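Local coordinates for protein DNA-3-methyladenine glycosidase (Bacillus halodurans, PDB 2H56) that belongs to the HhH-GPD superfamily of base excision DNA repair proteins, a mostly helical family named for its helix-hairpin-helix motif, at residues I146-W149 / T150-F154; E184-G187 / K188-L191. One frame throughout, in Å; residues are numbered along the deposited sequence.

Interaction 1. Residues I146-W149 / T150-F154; sequences IGQW and TAEMF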
loop_
_atom_site.group_PDB
_atom_site.type_symbol
_atom_site.label_atom_id
_atom_site.label_comp_id
_atom_site.label_asym_id
_atom_site.label_seq_id
_atom_site.Cartn_x
_atom_site.Cartn_y
_atom_site.Cartn_z
ATOM N N ILE A 146 7.677 -8.984 6.796
ATOM C CA ILE A 146 7.226 -7.603 6.546
ATOM C C ILE A 146 8.389 -6.634 6.443
ATOM O O ILE A 146 9.036 -6.331 7.425
ATOM C CB ILE A 146 6.322 -7.066 7.659
ATOM C CG1 ILE A 146 5.233 -8.070 8.015
ATOM C CG2 ILE A 146 5.711 -5.720 7.221
ATOM C CD1 ILE A 146 4.280 -8.287 6.954
ATOM N N GLY A 147 8.644 -6.142 5.240
ATOM C CA GLY A 147 9.638 -5.100 5.011
ATOM C C GLY A 147 9.015 -3.712 4.994
ATOM O O GLY A 147 7.772 -3.532 5.048
ATOM N N GLN A 148 9.894 -2.720 4.932
ATOM C CA GLN A 148 9.520 -1.320 4.809
ATOM C C GLN A 148 8.384 -1.113 3.795
ATOM O O GLN A 148 7.334 -0.601 4.139
ATOM C CB GLN A 148 10.768 -0.509 4.427
ATOM C CG GLN A 148 10.556 0.982 4.180
ATOM C CD GLN A 148 10.719 1.816 5.418
ATOM O OE1 GLN A 148 11.318 1.381 6.395
ATOM N NE2 GLN A 148 10.206 3.036 5.377
ATOM N N TRP A 149 8.597 -1.518 2.554
ATOM C CA TRP A 149 7.590 -1.346 1.506
ATOM C C TRP A 149 6.283 -1.984 1.917
ATOM O O TRP A 149 5.219 -1.367 1.768
ATOM C CB TRP A 149 8.082 -1.945 0.176
ATOM C CG TRP A 149 7.102 -1.832 -0.899
ATOM C CD1 TRP A 149 6.832 -0.730 -1.626
ATOM C CD2 TRP A 149 6.230 -2.855 -1.371
ATOM N NE1 TRP A 149 5.824 -0.982 -2.518
ATOM C CE2 TRP A 149 5.432 -2.283 -2.385
ATOM C CE3 TRP A 149 6.010 -4.192 -1.007
ATOM C CZ2 TRP A 149 4.444 -2.999 -3.058
ATOM C CZ3 TRP A 149 5.023 -4.906 -1.673
ATOM C CH2 TRP A 149 4.255 -4.308 -2.694
ATOM N N THR A 150 6.353 -3.207 2.454
ATOM C CA THR A 150 5.166 -3.944 2.869
ATOM C C THR A 150 4.448 -3.150 3.945
ATOM O O THR A 150 3.238 -2.987 3.880
ATOM C CB THR A 150 5.514 -5.324 3.419
ATOM O OG1 THR A 150 6.408 -5.965 2.518
ATOM C CG2 THR A 150 4.288 -6.202 3.555
ATOM N N ALA A 151 5.192 -2.654 4.936
ATOM C CA ALA A 151 4.571 -1.885 6.007
ATOM C C ALA A 151 3.925 -0.663 5.410
ATOM O O ALA A 151 2.832 -0.276 5.817
ATOM C CB ALA A 151 5.582 -1.457 7.051
ATOM N N GLU A 152 4.602 -0.039 4.450
ATOM C CA GLU A 152 4.090 1.196 3.906
ATOM C C GLU A 152 2.780 0.973 3.151
ATOM O O GLU A 152 1.798 1.677 3.415
ATOM C CB GLU A 152 5.140 1.898 3.061
ATOM C CG GLU A 152 6.153 2.615 3.940
ATOM C CD GLU A 152 7.430 3.021 3.212
ATOM O OE1 GLU A 152 7.770 2.385 2.161
ATOM O OE2 GLU A 152 8.094 3.980 3.724
HETATM N N MSE A 153 2.748 -0.039 2.281
HETATM C CA MSE A 153 1.516 -0.376 1.536
HETATM C C MSE A 153 0.364 -0.753 2.472
HETATM O O MSE A 153 -0.836 -0.407 2.205
HETATM C CB MSE A 153 1.742 -1.532 0.580
HETATM C CG MSE A 153 2.791 -1.281 -0.414
HETATM SE SE MSE A 153 2.287 0.128 -1.619
HETATM C CE MSE A 153 0.973 -0.919 -2.788
ATOM N N PHE A 154 0.739 -1.436 3.556
ATOM C CA PHE A 154 -0.214 -1.810 4.578
ATOM C C PHE A 154 -0.797 -0.598 5.256
ATOM O O PHE A 154 -2.003 -0.577 5.520
ATOM C CB PHE A 154 0.436 -2.695 5.633
ATOM C CG PHE A 154 -0.502 -3.129 6.707
ATOM C CD1 PHE A 154 -1.426 -4.156 6.468
ATOM C CD2 PHE A 154 -0.460 -2.536 7.961
ATOM C CE1 PHE A 154 -2.326 -4.552 7.460
ATOM C CE2 PHE A 154 -1.345 -2.938 8.962
ATOM C CZ PHE A 154 -2.279 -3.944 8.711
#
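Trp149 leaves the helix with CG trans to the backbone N (chi1 179°), and Met153, a selenomethionine one turn later, has a chi1 of -59° that puts its CG over the indole; the bend at chi2 then brings SE alongside the five-membered ring. The methylene CG does the touching. Met153 CG sits over one face, 3.7 Å from the centroid of the six-membered ring of Trp149 and displaced toward the rim, in a CH-pi contact. Met153 SE lies obliquely to the Trp149 five-membered ring, 4.4 Å from its centroid, and adds a Met-aromatic contact. What fixes the indole at its polar end is NE1, which is hydrogen-bonded to Asp169.

A second pair lies further round the helix. The bent chain of Gln148 brings NE2 within 2.8 Å of Glu152 OE2, a moderately bent hydrogen bond (149° at the hydrogen). Amide and carboxylate stand nearly perpendicular, and NE2 meets OE2 from above the carboxylate plane. The other oxygen, Glu152 OE1, bonds to Ser166, so both ends of this buried carboxylate are held. Ile146 supplies the apolar side: its CG2 lies 3.8 Å from Thr150 CB and 4.3 Å from Ala151 CB, while Ala151 also packs against Leu140 of helix 133-141.

Along the backbone, Ala151 N bonds to the oxygen of the N-cap residue Gly147 at 2.7 Å, and Met153 N to Trp149 O at 2.9 Å. A glycine-containing turn leading from helix 133-141 into the first turn of helix 148-157 is the pattern of the helix-hairpin-helix motif that names this superfamily.

Interaction 2. Residues E184-G187 / K188-L191; sequences EGDG and KKLL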
loop_
_atom_site.group_PDB
_atom_site.type_symbol
_atom_site.label_atom_id
_atom_site.label_comp_id
_atom_site.label_asym_id
_atom_site.label_seq_id
_atom_site.Cartn_x
_atom_site.Cartn_y
_atom_site.Cartn_z
ATOM N N GLU A 184 12.365 10.998 -17.492
ATOM C CA GLU A 184 13.764 10.638 -17.243
ATOM C C GLU A 184 14.151 11.106 -15.847
ATOM O O GLU A 184 13.306 11.615 -15.125
ATOM C CB GLU A 184 14.656 11.270 -18.307
ATOM C CG GLU A 184 14.771 10.419 -19.562
ATOM C CD GLU A 184 15.470 11.140 -20.704
ATOM O OE1 GLU A 184 14.979 12.217 -21.107
ATOM O OE2 GLU A 184 16.500 10.630 -21.202
ATOM N N GLY A 185 15.411 10.922 -15.461
ATOM C CA GLY A 185 15.891 11.327 -14.132
ATOM C C GLY A 185 15.770 10.187 -13.137
ATOM O O GLY A 185 15.404 9.081 -13.530
ATOM N N ASP A 186 16.074 10.465 -11.858
ATOM C CA ASP A 186 16.077 9.461 -10.760
ATOM C C ASP A 186 14.773 9.524 -9.957
ATOM O O ASP A 186 14.570 10.413 -9.122
ATOM C CB ASP A 186 17.291 9.678 -9.834
ATOM C CG ASP A 186 17.415 8.613 -8.726
ATOM O OD1 ASP A 186 16.398 7.992 -8.358
ATOM O OD2 ASP A 186 18.534 8.404 -8.195
ATOM N N GLY A 187 13.893 8.564 -10.224
ATOM C CA GLY A 187 12.584 8.487 -9.581
ATOM C C GLY A 187 12.681 8.541 -8.085
ATOM O O GLY A 187 11.941 9.293 -7.451
ATOM N N LYS A 188 13.609 7.779 -7.512
ATOM C CA LYS A 188 13.762 7.772 -6.061
ATOM C C LYS A 188 14.024 9.208 -5.570
ATOM O O LYS A 188 13.250 9.766 -4.779
ATOM C CB LYS A 188 14.855 6.803 -5.594
ATOM C CG LYS A 188 14.688 6.380 -4.140
ATOM C CD LYS A 188 15.737 5.389 -3.631
ATOM C CE LYS A 188 15.874 5.448 -2.073
ATOM N NZ LYS A 188 15.815 4.111 -1.373
ATOM N N LYS A 189 15.083 9.821 -6.080
ATOM C CA LYS A 189 15.442 11.168 -5.678
ATOM C C LYS A 189 14.329 12.185 -5.953
ATOM O O LYS A 189 14.131 13.111 -5.158
ATOM C CB LYS A 189 16.719 11.596 -6.390
ATOM C CG LYS A 189 18.023 10.957 -5.879
ATOM C CD LYS A 189 19.183 11.396 -6.754
ATOM C CE LYS A 189 20.361 11.944 -5.945
ATOM N NZ LYS A 189 21.181 10.856 -5.325
ATOM N N LEU A 190 13.609 12.035 -7.071
ATOM C CA LEU A 190 12.553 13.003 -7.439
ATOM C C LEU A 190 11.454 12.922 -6.410
ATOM O O LEU A 190 10.939 13.926 -5.923
ATOM C CB LEU A 190 11.974 12.714 -8.828
ATOM C CG LEU A 190 12.821 13.154 -10.028
ATOM C CD1 LEU A 190 12.246 12.642 -11.350
ATOM C CD2 LEU A 190 12.979 14.659 -10.073
ATOM N N LEU A 191 11.105 11.682 -6.096
ATOM C CA LEU A 191 10.067 11.376 -5.122
ATOM C C LEU A 191 10.406 11.901 -3.711
ATOM O O LEU A 191 9.562 12.502 -3.063
ATOM C CB LEU A 191 9.859 9.876 -5.130
ATOM C CG LEU A 191 8.644 9.237 -4.523
ATOM C CD1 LEU A 191 7.330 9.941 -4.935
ATOM C CD2 LEU A 191 8.704 7.819 -4.985
#
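The one flat side-chain group at the centre of this contact is the carboxylate of Asp186, and one of its faces is turned to Lys189. Over that face come the backbone nitrogen of Lys189, above OD1, and the same residue's aliphatic chain, whose CD lies 3.4 Å from Asp186 OD2. Lys188 approaches nearer to the level of the carboxylate, its CB 3.4 Å from Asp186 OD1.

A first torsion of -176° carries the carboxylate of Asp186 beside its own carbonyl carbon, over the start of helix 187-195. There OD1 accepts a hydrogen bond from Lys189 N at 3.2 Å. The bond is straight at the hydrogen (165°), although the donor stands well above the carboxylate plane instead of within it. Asp186 is thus the N-cap, and its main chain joins in: Leu190 N bonds to Asp186 O at 2.8 Å, and Leu191 N follows with a bond to Gly187 O at 2.9 Å.

The Leu190 side chain lies against backbone carbonyls: its CG is 3.4 Å from Asp186 O, and its CD1 reaches back toward Glu184 O, 4.1 Å away. Apolar packing joins the turn to helix 170-180, with Leu190 on Ala176 and Leu191 on Leu172.

The ammonium group of Lys189 does not close on the acid, NZ remaining 4.6 Å from Asp186 OD2. Across this contact the carboxylate is engaged through the capping bond from Lys189 N, and the lysine probably adds a longer-range attraction; the helix start, with the Lys189 ammonium nearby, would be expected to stabilise the negative charge of the aspartate.

Both contacts are helix beginnings, and they come in series along the chain: interaction 1 opens helix 148-157, and interaction 2 follows at the start of helix 187-195, with helix 170-180 between them. Their centres are 20 Å apart, and the nearest atoms about 8 Å, without touching. Interaction 1 lies 7 Å from the centre of the chain, beside helices 133-141 and 51-61, whereas interaction 2 is 20 Å out, with its helix packed on 170-180. All four segments belong to the HhH-GPD region of the protein: interaction 1 is nearer the middle of the chain, on the helix-hairpin-helix, while interaction 2 lies further out.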